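Local structure of integron cassette protein Vpc_cass2 (Vibrio paracholerae, 3JRT) at residues V48-E53 / E158-I163; L73-I78 / E145-M150; R83-L88 / E175-V180. The protein is of unknown function; it is a largely helical product of a mobile integron gene cassette, here in a two-chain assembly. All blocks are in the same frame, centred on the assembly; numbering follows the deposited sequence.

Interaction 1. Residues V48-E53 / E158-I163; sequences VLKDYE and EFLDWI
The ammonium group of Lys50 reaches Asp161 through one water. This water accepts from Lys50 NZ at 2.6 Å. It donates to Asp161 OD1 at 2.7 Å. The two charged atoms themselves, Lys50 NZ and Asp161 OD1, stay 4.0 Å apart, too far for a direct salt bridge. Asp161 therefore meets the lysine by a water-relayed bond, and probably by charge attraction at longer range. The direct ion pair of Lys50 NZ is with Asp166, beyond the helix end. Two carboxylates thus draw on one amine, which would probably keep it protonated.

The stem of the lysine does apolar work. Its chain bends at chi3 (64°), and the bend carries the amine past Leu160 toward the aspartate. Lys50 CG lies 3.9 Å from Leu160 CD1, and Lys50 CD is almost as close to the same methyl. The lysine stem and the leucine run alongside each other, pointing opposite ways. The other branch of the leucine turns to Leu49. There Leu49 CD2 and Leu160 CD2 touch at 4.2 Å, with the side chains crossing at about a right angle. Leu160 is thus shared by both residues, one methyl to each. The leucines are buried, while Asp161 lies at the exposed margin.

The axes of segments 48-53 and 158-163 come no closer than 12.2 Å and run roughly antiparallel, at 142°. Side chains and one water span the gap. Helix 157-163 packs here against the C-terminal part of helix 27-53, where Leu160 also touches Val46. Two more helices close in on the leucines: helix 64-91 sets Trp71 and Cys74 against Leu49, and helix 140-151 sets Phe151 against Leu160.

Interaction 2. Residues L73-I78 / E145-M150; sequences LCVYSI and EEIIKM
Ile78 and Met150, a selenomethionine in this crystal, make the closest approach between the two segments. Ile78 CG2 meets Met150 CE at 3.7 Å. The end methyl of the long side chain therefore touches the short branch of the isoleucine. The two side chains cross at a slant. Next to this pair, Val75 presents a single methyl to two partners. Val75 CG1 lies 4.2 Å from Met150 SE. The same Val75 CG1 is also 4.2 Å from Ile147 CG1. Val75 thus fits between the two residues of the opposite helix, against the selenium of one and the methylene of the other. All four side chains are buried, and no hydrogen bond crosses between the segments.

Torsions explain the reach of Met150. Its CG stands anti to the backbone N (chi1 -168°), and the chain is extended from there to CE. It spans the gap like a straight arm. Its atoms are poorly ordered, however, so the exact position of the end methyl is less certain. Ile147 and Met150 are three residues apart on their helix, as are Val75 and Ile78 on theirs. Each pair therefore projects from one side of its helix. Away from the contact, Lys149 and Glu146 form a salt bridge whose hydrogen bond is weak, with Lys149 NZ 3.4 Å from Glu146 OE2.

Further residues adjoin the contact. The backbone O of Met150 accepts a hydrogen bond from Asn117 ND2, and Val75 also leans on Phe151.

The axes of segments 73-78 and 145-150 approach to 12.1 Å and cross at 61°. Segment 145-150 thus lies across segment 73-78. Two other helices adjoin the crossing: Met150 touches Ile120 of helix 118-128, and Ile78 packs on Ala45 of helix 27-53.

Interaction 3. Residues R83-L88 / E175-V180; sequences RKYVEL and ESLVGV
Tyr85 and Leu177 have the nearest CA atoms of the two segments, 9.3 Å apart. Segment 83-88 is helical throughout, within helix 64-91. Segment 175-180 includes the start of helix 177-188. Ser176 is the N-cap of that helix. Its OG accepts from Gly179 N at 3.1 Å, with an N-H...acceptor angle of 153°. This bond occupies a backbone N-H of the first helical turn.

The phenol ring of Tyr85 carries the contact. Leu177 CD1 sits over the centre of one ring face, 4.2 Å from the centroid and 3° off the ring normal. This is a CH-pi contact made almost squarely from above. The ring gets there because its CG stands anti to the backbone N (chi1 167°), which swings it toward the capped helix. At the far end of the ring, Val180 CG1 packs against Tyr85 OH at 4.1 Å. The two side chains cross at about a right angle. The hydroxyl is not left to this apolar neighbour. Tyr85 OH also hydrogen-bonds to the backbone O of Arg107, which ties the ring end to helix 104-116. Ile114 of that helix touches Tyr85 as well, and Val180 rests on Ile106 and Tyr110.

The contact is a buried helix-to-helix junction in an all-alpha fold, joining a serine-capped helix start to a long helix.

Interactions 2 and 3 are buried and apolar across their segments. Interaction 1 is only partly buried and adds a water-bridged charged pair at its margin. Interactions 2 and 3 use successive parts of helix 64-91 but do not touch; their centres are 16 Å apart. Interactions 1 and 2 do touch, through Phe159 on Met150 and Val48 on Cys74. In sequence, both segments of interaction 2 fall between those of interaction 1. Interactions 1 and 3 probably join by backbone hydrogen bonds, Trp162 O to Leu177 N and Ile163 O to Val178 N. All three contact regions also reach the second subunit.

Interaction 1. Residues V48-E53 / E158-I163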
loop_
_atom_site.group_PDB
_atom_site.type_symbol
_atom_site.label_atom_id
_atom_site.label_comp_id
_atom_site.label_asym_id
_atom_site.label_seq_id
_atom_site.Cartn_x
_atom_site.Cartn_y
_atom_site.Cartn_z
ATOM N N VAL A 48 0.600 10.301 -7.602
ATOM C CA VAL A 48 -0.649 10.465 -6.868
ATOM C C VAL A 48 -0.516 11.489 -5.738
ATOM O O VAL A 48 -1.358 12.362 -5.578
ATOM C CB VAL A 48 -1.114 9.128 -6.288
ATOM C CG1 VAL A 48 -2.241 9.352 -5.288
ATOM C CG2 VAL A 48 -1.586 8.207 -7.427
ATOM N N LEU A 49 0.558 11.369 -4.964
ATOM C CA LEU A 49 0.795 12.224 -3.809
ATOM C C LEU A 49 0.903 13.673 -4.262
ATOM O O LEU A 49 0.234 14.550 -3.743
ATOM C CB LEU A 49 2.074 11.791 -3.089
ATOM C CG LEU A 49 2.382 12.521 -1.786
ATOM C CD1 LEU A 49 1.116 12.640 -0.929
ATOM C CD2 LEU A 49 3.508 11.809 -1.035
ATOM N N LYS A 50 1.722 13.902 -5.273
ATOM C CA LYS A 50 1.834 15.226 -5.858
ATOM C C LYS A 50 0.537 15.758 -6.434
ATOM O O LYS A 50 0.243 16.941 -6.279
ATOM C CB LYS A 50 2.994 15.286 -6.846
ATOM C CG LYS A 50 4.319 15.388 -6.086
ATOM C CD LYS A 50 5.521 14.972 -6.906
ATOM C CE LYS A 50 5.732 15.871 -8.071
ATOM N NZ LYS A 50 7.111 15.683 -8.627
ATOM N N ASP A 51 -0.242 14.895 -7.084
ATOM C CA ASP A 51 -1.552 15.306 -7.589
ATOM C C ASP A 51 -2.407 15.880 -6.461
ATOM O O ASP A 51 -2.942 16.982 -6.580
ATOM C CB ASP A 51 -2.283 14.143 -8.264
ATOM C CG ASP A 51 -1.730 13.827 -9.637
ATOM O OD1 ASP A 51 -0.873 14.603 -10.114
ATOM O OD2 ASP A 51 -2.144 12.804 -10.239
ATOM N N TYR A 52 -2.519 15.142 -5.361
ATOM C CA TYR A 52 -3.358 15.583 -4.247
ATOM C C TYR A 52 -2.794 16.797 -3.514
ATOM O O TYR A 52 -3.545 17.671 -3.090
ATOM C CB TYR A 52 -3.702 14.423 -3.290
ATOM C CG TYR A 52 -4.789 13.556 -3.870
ATOM C CD1 TYR A 52 -4.483 12.457 -4.663
ATOM C CD2 TYR A 52 -6.129 13.864 -3.667
ATOM C CE1 TYR A 52 -5.484 11.685 -5.221
ATOM C CE2 TYR A 52 -7.142 13.090 -4.217
ATOM C CZ TYR A 52 -6.810 12.002 -4.996
ATOM O OH TYR A 52 -7.806 11.235 -5.554
ATOM N N GLU A 53 -1.477 16.874 -3.401
ATOM C CA GLU A 53 -0.847 18.047 -2.812
ATOM C C GLU A 53 -1.106 19.287 -3.659
ATOM O O GLU A 53 -0.995 20.403 -3.180
ATOM C CB GLU A 53 0.648 17.821 -2.606
ATOM C CG GLU A 53 0.956 16.989 -1.366
ATOM C CD GLU A 53 0.406 17.627 -0.092
ATOM O OE1 GLU A 53 0.812 18.764 0.235
ATOM O OE2 GLU A 53 -0.432 16.993 0.584
ATOM N N GLU A 158 12.441 17.123 -1.895
ATOM C CA GLU A 158 13.753 16.518 -2.073
ATOM C C GLU A 158 13.614 15.008 -2.210
ATOM O O GLU A 158 14.024 14.425 -3.212
ATOM C CB GLU A 158 14.662 16.865 -0.897
ATOM C CG GLU A 158 16.134 16.526 -1.092
ATOM C CD GLU A 158 17.046 17.198 -0.046
ATOM O OE1 GLU A 158 16.609 18.179 0.603
ATOM O OE2 GLU A 158 18.201 16.739 0.121
ATOM N N PHE A 159 13.022 14.382 -1.201
ATOM C CA PHE A 159 12.864 12.944 -1.207
ATOM C C PHE A 159 12.016 12.466 -2.387
ATOM O O PHE A 159 12.375 11.511 -3.071
ATOM C CB PHE A 159 12.277 12.453 0.100
ATOM C CG PHE A 159 12.314 10.968 0.244
ATOM C CD1 PHE A 159 13.494 10.325 0.568
ATOM C CD2 PHE A 159 11.185 10.216 0.043
ATOM C CE1 PHE A 159 13.536 8.964 0.697
ATOM C CE2 PHE A 159 11.219 8.857 0.177
ATOM C CZ PHE A 159 12.388 8.228 0.512
ATOM N N LEU A 160 10.904 13.140 -2.644
ATOM C CA LEU A 160 10.069 12.743 -3.779
ATOM C C LEU A 160 10.868 12.809 -5.089
ATOM O O LEU A 160 10.795 11.901 -5.914
ATOM C CB LEU A 160 8.820 13.621 -3.875
ATOM C CG LEU A 160 7.759 13.437 -2.784
ATOM C CD1 LEU A 160 6.514 14.280 -3.065
ATOM C CD2 LEU A 160 7.368 11.962 -2.609
ATOM N N ASP A 161 11.624 13.890 -5.277
ATOM C CA ASP A 161 12.414 14.054 -6.499
ATOM C C ASP A 161 13.499 12.999 -6.583
ATOM O O ASP A 161 13.890 12.575 -7.668
ATOM C CB ASP A 161 13.040 15.450 -6.566
ATOM C CG ASP A 161 12.119 16.463 -7.200
ATOM O OD1 ASP A 161 11.001 16.080 -7.602
ATOM O OD2 ASP A 161 12.507 17.642 -7.290
ATOM N N TRP A 162 13.980 12.584 -5.420
ATOM C CA TRP A 162 14.968 11.526 -5.324
ATOM C C TRP A 162 14.377 10.170 -5.719
ATOM O O TRP A 162 15.079 9.324 -6.262
ATOM C CB TRP A 162 15.515 11.470 -3.902
ATOM C CG TRP A 162 16.550 10.417 -3.665
ATOM C CD1 TRP A 162 17.898 10.506 -3.924
ATOM C CD2 TRP A 162 16.342 9.130 -3.083
ATOM N NE1 TRP A 162 18.530 9.346 -3.547
ATOM C CE2 TRP A 162 17.600 8.484 -3.029
ATOM C CE3 TRP A 162 15.219 8.461 -2.593
ATOM C CZ2 TRP A 162 17.762 7.204 -2.504
ATOM C CZ3 TRP A 162 15.378 7.179 -2.094
ATOM C CH2 TRP A 162 16.640 6.564 -2.051
ATOM N N ILE A 163 13.100 9.952 -5.415
ATOM C CA ILE A 163 12.428 8.736 -5.852
ATOM C C ILE A 163 12.155 8.825 -7.346
ATOM O O ILE A 163 12.588 7.986 -8.127
ATOM C CB ILE A 163 11.069 8.546 -5.165
ATOM C CG1 ILE A 163 11.226 8.368 -3.654
ATOM C CG2 ILE A 163 10.339 7.343 -5.778
ATOM C CD1 ILE A 163 11.932 7.090 -3.272
HETATM O O HOH W 1 8.967 14.295 -7.465
#

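Interaction 2. Residues L73-I78 / E145-M150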
loop_
_atom_site.group_PDB
_atom_site.type_symbol
_atom_site.label_atom_id
_atom_site.label_comp_id
_atom_site.label_asym_id
_atom_site.label_seq_id
_atom_site.Cartn_x
_atom_site.Cartn_y
_atom_site.Cartn_z
ATOM N N LEU A 73 -1.352 6.275 2.330
ATOM C CA LEU A 73 -1.518 5.452 1.135
ATOM C C LEU A 73 -0.245 5.461 0.307
ATOM O O LEU A 73 0.261 4.410 -0.063
ATOM C CB LEU A 73 -2.705 5.921 0.272
ATOM C CG LEU A 73 -2.867 5.209 -1.085
ATOM C CD1 LEU A 73 -3.170 3.730 -0.862
ATOM C CD2 LEU A 73 -3.979 5.824 -1.922
ATOM N N CYS A 74 0.267 6.654 0.004
ATOM C CA CYS A 74 1.403 6.763 -0.910
ATOM C C CYS A 74 2.730 6.422 -0.239
ATOM O O CYS A 74 3.581 5.706 -0.790
ATOM C CB CYS A 74 1.447 8.149 -1.554
ATOM S SG CYS A 74 -0.041 8.509 -2.539
ATOM N N VAL A 75 2.901 6.905 0.976
ATOM C CA VAL A 75 4.117 6.612 1.702
ATOM C C VAL A 75 4.299 5.103 1.982
ATOM O O VAL A 75 5.391 4.563 1.788
ATOM C CB VAL A 75 4.182 7.456 2.984
ATOM C CG1 VAL A 75 5.207 6.894 3.984
ATOM C CG2 VAL A 75 4.459 8.922 2.612
ATOM N N TYR A 76 3.251 4.425 2.440
ATOM C CA TYR A 76 3.354 2.982 2.662
ATOM C C TYR A 76 3.814 2.263 1.389
ATOM O O TYR A 76 4.639 1.350 1.421
ATOM C CB TYR A 76 2.027 2.401 3.160
ATOM C CG TYR A 76 1.743 2.728 4.620
ATOM C CD1 TYR A 76 2.756 3.144 5.455
ATOM C CD2 TYR A 76 0.462 2.596 5.161
ATOM C CE1 TYR A 76 2.520 3.441 6.792
ATOM C CE2 TYR A 76 0.207 2.899 6.498
ATOM C CZ TYR A 76 1.253 3.322 7.305
ATOM O OH TYR A 76 1.051 3.610 8.628
ATOM N N SER A 77 3.304 2.698 0.252
ATOM C CA SER A 77 3.653 2.027 -0.974
ATOM C C SER A 77 5.138 2.299 -1.289
ATOM O O SER A 77 5.901 1.392 -1.630
ATOM C CB SER A 77 2.738 2.498 -2.112
ATOM O OG SER A 77 3.114 1.882 -3.326
ATOM N N ILE A 78 5.539 3.559 -1.194
ATOM C CA ILE A 78 6.956 3.910 -1.351
ATOM C C ILE A 78 7.875 3.099 -0.421
ATOM O O ILE A 78 8.882 2.557 -0.864
ATOM C CB ILE A 78 7.163 5.413 -1.140
ATOM C CG1 ILE A 78 6.527 6.182 -2.310
ATOM C CG2 ILE A 78 8.654 5.748 -0.950
ATOM C CD1 ILE A 78 6.377 7.675 -2.026
ATOM N N GLU A 145 5.539 11.101 13.069
ATOM C CA GLU A 145 6.939 11.425 13.300
ATOM C C GLU A 145 7.842 10.726 12.294
ATOM O O GLU A 145 8.739 11.345 11.730
ATOM C CB GLU A 145 7.366 11.050 14.715
ATOM C CG GLU A 145 6.896 12.015 15.776
ATOM C CD GLU A 145 7.696 11.889 17.050
ATOM O OE1 GLU A 145 8.336 10.832 17.257
ATOM O OE2 GLU A 145 7.694 12.856 17.839
ATOM N N GLU A 146 7.608 9.435 12.073
ATOM C CA GLU A 146 8.483 8.660 11.197
ATOM C C GLU A 146 8.455 9.202 9.781
ATOM O O GLU A 146 9.454 9.162 9.070
ATOM C CB GLU A 146 8.127 7.174 11.209
ATOM C CG GLU A 146 8.538 6.462 12.484
ATOM C CD GLU A 146 10.009 6.666 12.834
ATOM O OE1 GLU A 146 10.861 6.642 11.917
ATOM O OE2 GLU A 146 10.311 6.845 14.034
ATOM N N ILE A 147 7.308 9.725 9.386
ATOM C CA ILE A 147 7.162 10.272 8.050
ATOM C C ILE A 147 7.981 11.547 7.874
ATOM O O ILE A 147 8.541 11.797 6.807
ATOM C CB ILE A 147 5.688 10.525 7.711
ATOM C CG1 ILE A 147 4.972 9.186 7.511
ATOM C CG2 ILE A 147 5.576 11.355 6.449
ATOM C CD1 ILE A 147 3.491 9.322 7.186
ATOM N N ILE A 148 8.056 12.343 8.934
ATOM C CA ILE A 148 8.867 13.551 8.932
ATOM C C ILE A 148 10.364 13.174 8.890
ATOM O O ILE A 148 11.140 13.751 8.131
ATOM C CB ILE A 148 8.514 14.426 10.141
ATOM C CG1 ILE A 148 7.061 14.912 10.009
ATOM C CG2 ILE A 148 9.530 15.599 10.326
ATOM C CD1 ILE A 148 6.599 15.795 11.157
ATOM N N LYS A 149 10.764 12.188 9.682
ATOM C CA LYS A 149 12.138 11.698 9.625
ATOM C C LYS A 149 12.505 11.207 8.222
ATOM O O LYS A 149 13.607 11.417 7.736
ATOM C CB LYS A 149 12.352 10.568 10.642
ATOM C CG LYS A 149 12.384 11.063 12.112
ATOM C CD LYS A 149 12.526 9.895 13.073
ATOM C CE LYS A 149 12.318 10.323 14.496
ATOM N NZ LYS A 149 12.450 9.157 15.400
HETATM N N MSE A 150 11.573 10.545 7.571
HETATM C CA MSE A 150 11.875 9.958 6.283
HETATM C C MSE A 150 12.192 11.073 5.289
HETATM O O MSE A 150 13.149 10.989 4.517
HETATM C CB MSE A 150 10.689 9.125 5.811
HETATM C CG MSE A 150 10.989 8.238 4.621
HETATM SE SE MSE A 150 9.369 7.451 3.853
HETATM C CE MSE A 150 10.173 6.565 2.315
#

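Interaction 3. Residues R83-L88 / E175-V180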
loop_
_atom_site.group_PDB
_atom_site.type_symbol
_atom_site.label_atom_id
_atom_site.label_comp_id
_atom_site.label_asym_id
_atom_site.label_seq_id
_atom_site.Cartn_x
_atom_site.Cartn_y
_atom_site.Cartn_z
ATOM N N ARG A 83 12.059 -0.956 0.281
ATOM C CA ARG A 83 12.597 -2.147 0.929
ATOM C C ARG A 83 12.734 -3.299 -0.087
ATOM O O ARG A 83 13.735 -4.009 -0.102
ATOM C CB ARG A 83 11.762 -2.556 2.147
ATOM C CG ARG A 83 11.784 -1.563 3.294
ATOM C CD ARG A 83 13.226 -1.122 3.692
ATOM N NE ARG A 83 14.092 -2.277 3.902
ATOM C CZ ARG A 83 15.373 -2.227 4.261
ATOM N NH1 ARG A 83 15.980 -1.067 4.486
ATOM N NH2 ARG A 83 16.047 -3.355 4.402
ATOM N N LYS A 84 11.747 -3.461 -0.956
ATOM C CA LYS A 84 11.832 -4.490 -1.983
ATOM C C LYS A 84 13.070 -4.315 -2.837
ATOM O O LYS A 84 13.678 -5.295 -3.254
ATOM C CB LYS A 84 10.579 -4.524 -2.863
ATOM C CG LYS A 84 9.420 -5.255 -2.208
ATOM C CD LYS A 84 8.270 -5.565 -3.190
ATOM C CE LYS A 84 7.163 -6.342 -2.477
ATOM N NZ LYS A 84 5.822 -6.128 -3.108
ATOM N N TYR A 85 13.451 -3.069 -3.096
ATOM C CA TYR A 85 14.618 -2.807 -3.925
ATOM C C TYR A 85 15.858 -3.314 -3.214
ATOM O O TYR A 85 16.718 -3.966 -3.819
ATOM C CB TYR A 85 14.765 -1.323 -4.242
ATOM C CG TYR A 85 16.122 -0.963 -4.834
ATOM C CD1 TYR A 85 16.347 -1.004 -6.212
ATOM C CD2 TYR A 85 17.168 -0.597 -4.022
ATOM C CE1 TYR A 85 17.588 -0.682 -6.752
ATOM C CE2 TYR A 85 18.419 -0.272 -4.548
ATOM C CZ TYR A 85 18.622 -0.313 -5.908
ATOM O OH TYR A 85 19.860 0.019 -6.413
ATOM N N VAL A 86 15.941 -3.032 -1.922
ATOM C CA VAL A 86 17.048 -3.542 -1.131
ATOM C C VAL A 86 17.027 -5.073 -1.113
ATOM O O VAL A 86 18.045 -5.709 -1.362
ATOM C CB VAL A 86 17.040 -2.991 0.311
ATOM C CG1 VAL A 86 18.217 -3.564 1.112
ATOM C CG2 VAL A 86 17.091 -1.467 0.295
ATOM N N GLU A 87 15.866 -5.660 -0.841
ATOM C CA GLU A 87 15.766 -7.113 -0.730
ATOM C C GLU A 87 16.160 -7.802 -2.031
ATOM O O GLU A 87 16.772 -8.872 -2.028
ATOM C CB GLU A 87 14.356 -7.530 -0.338
ATOM C CG GLU A 87 13.943 -7.133 1.052
ATOM C CD GLU A 87 12.478 -7.429 1.284
ATOM O OE1 GLU A 87 11.826 -7.885 0.318
ATOM O OE2 GLU A 87 11.980 -7.208 2.408
ATOM N N LEU A 88 15.804 -7.181 -3.145
ATOM C CA LEU A 88 16.209 -7.695 -4.440
ATOM C C LEU A 88 17.740 -7.655 -4.548
ATOM O O LEU A 88 18.368 -8.626 -4.984
ATOM C CB LEU A 88 15.556 -6.881 -5.558
ATOM C CG LEU A 88 15.724 -7.422 -6.970
ATOM C CD1 LEU A 88 14.848 -8.642 -7.154
ATOM C CD2 LEU A 88 15.391 -6.358 -8.005
ATOM N N GLU A 175 20.330 10.020 -10.974
ATOM C CA GLU A 175 19.957 10.982 -9.952
ATOM C C GLU A 175 18.626 10.675 -9.271
ATOM O O GLU A 175 18.158 11.467 -8.454
ATOM C CB GLU A 175 19.969 12.399 -10.534
ATOM C CG GLU A 175 21.315 12.782 -11.145
ATOM C CD GLU A 175 21.911 14.039 -10.543
ATOM O OE1 GLU A 175 21.193 14.759 -9.814
ATOM O OE2 GLU A 175 23.105 14.308 -10.805
ATOM N N SER A 176 18.023 9.534 -9.601
ATOM C CA SER A 176 16.806 9.106 -8.921
ATOM C C SER A 176 16.712 7.589 -8.823
ATOM O O SER A 176 17.224 6.862 -9.668
ATOM C CB SER A 176 15.551 9.685 -9.592
ATOM O OG SER A 176 15.204 8.972 -10.766
ATOM N N LEU A 177 16.050 7.124 -7.772
ATOM C CA LEU A 177 15.829 5.710 -7.542
ATOM C C LEU A 177 15.184 5.036 -8.746
ATOM O O LEU A 177 15.639 3.999 -9.198
ATOM C CB LEU A 177 14.924 5.526 -6.327
ATOM C CG LEU A 177 14.698 4.087 -5.871
ATOM C CD1 LEU A 177 16.028 3.359 -5.837
ATOM C CD2 LEU A 177 14.030 4.055 -4.500
ATOM N N VAL A 178 14.164 5.649 -9.285
ATOM C CA VAL A 178 13.443 5.072 -10.376
ATOM C C VAL A 178 14.292 5.046 -11.637
ATOM O O VAL A 178 14.235 4.114 -12.378
ATOM C CB VAL A 178 12.121 5.797 -10.607
ATOM C CG1 VAL A 178 11.689 5.650 -11.981
ATOM C CG2 VAL A 178 11.089 5.281 -9.713
ATOM N N GLY A 179 15.090 6.065 -11.863
ATOM C CA GLY A 179 15.986 6.099 -13.008
ATOM C C GLY A 179 17.027 4.998 -12.920
ATOM O O GLY A 179 17.343 4.345 -13.913
ATOM N N VAL A 180 17.546 4.785 -11.716
ATOM C CA VAL A 180 18.515 3.731 -11.476
ATOM C C VAL A 180 17.869 2.373 -11.672
ATOM O O VAL A 180 18.480 1.460 -12.219
ATOM C CB VAL A 180 19.130 3.844 -10.062
ATOM C CG1 VAL A 180 19.803 2.557 -9.659
ATOM C CG2 VAL A 180 20.124 5.009 -10.015
#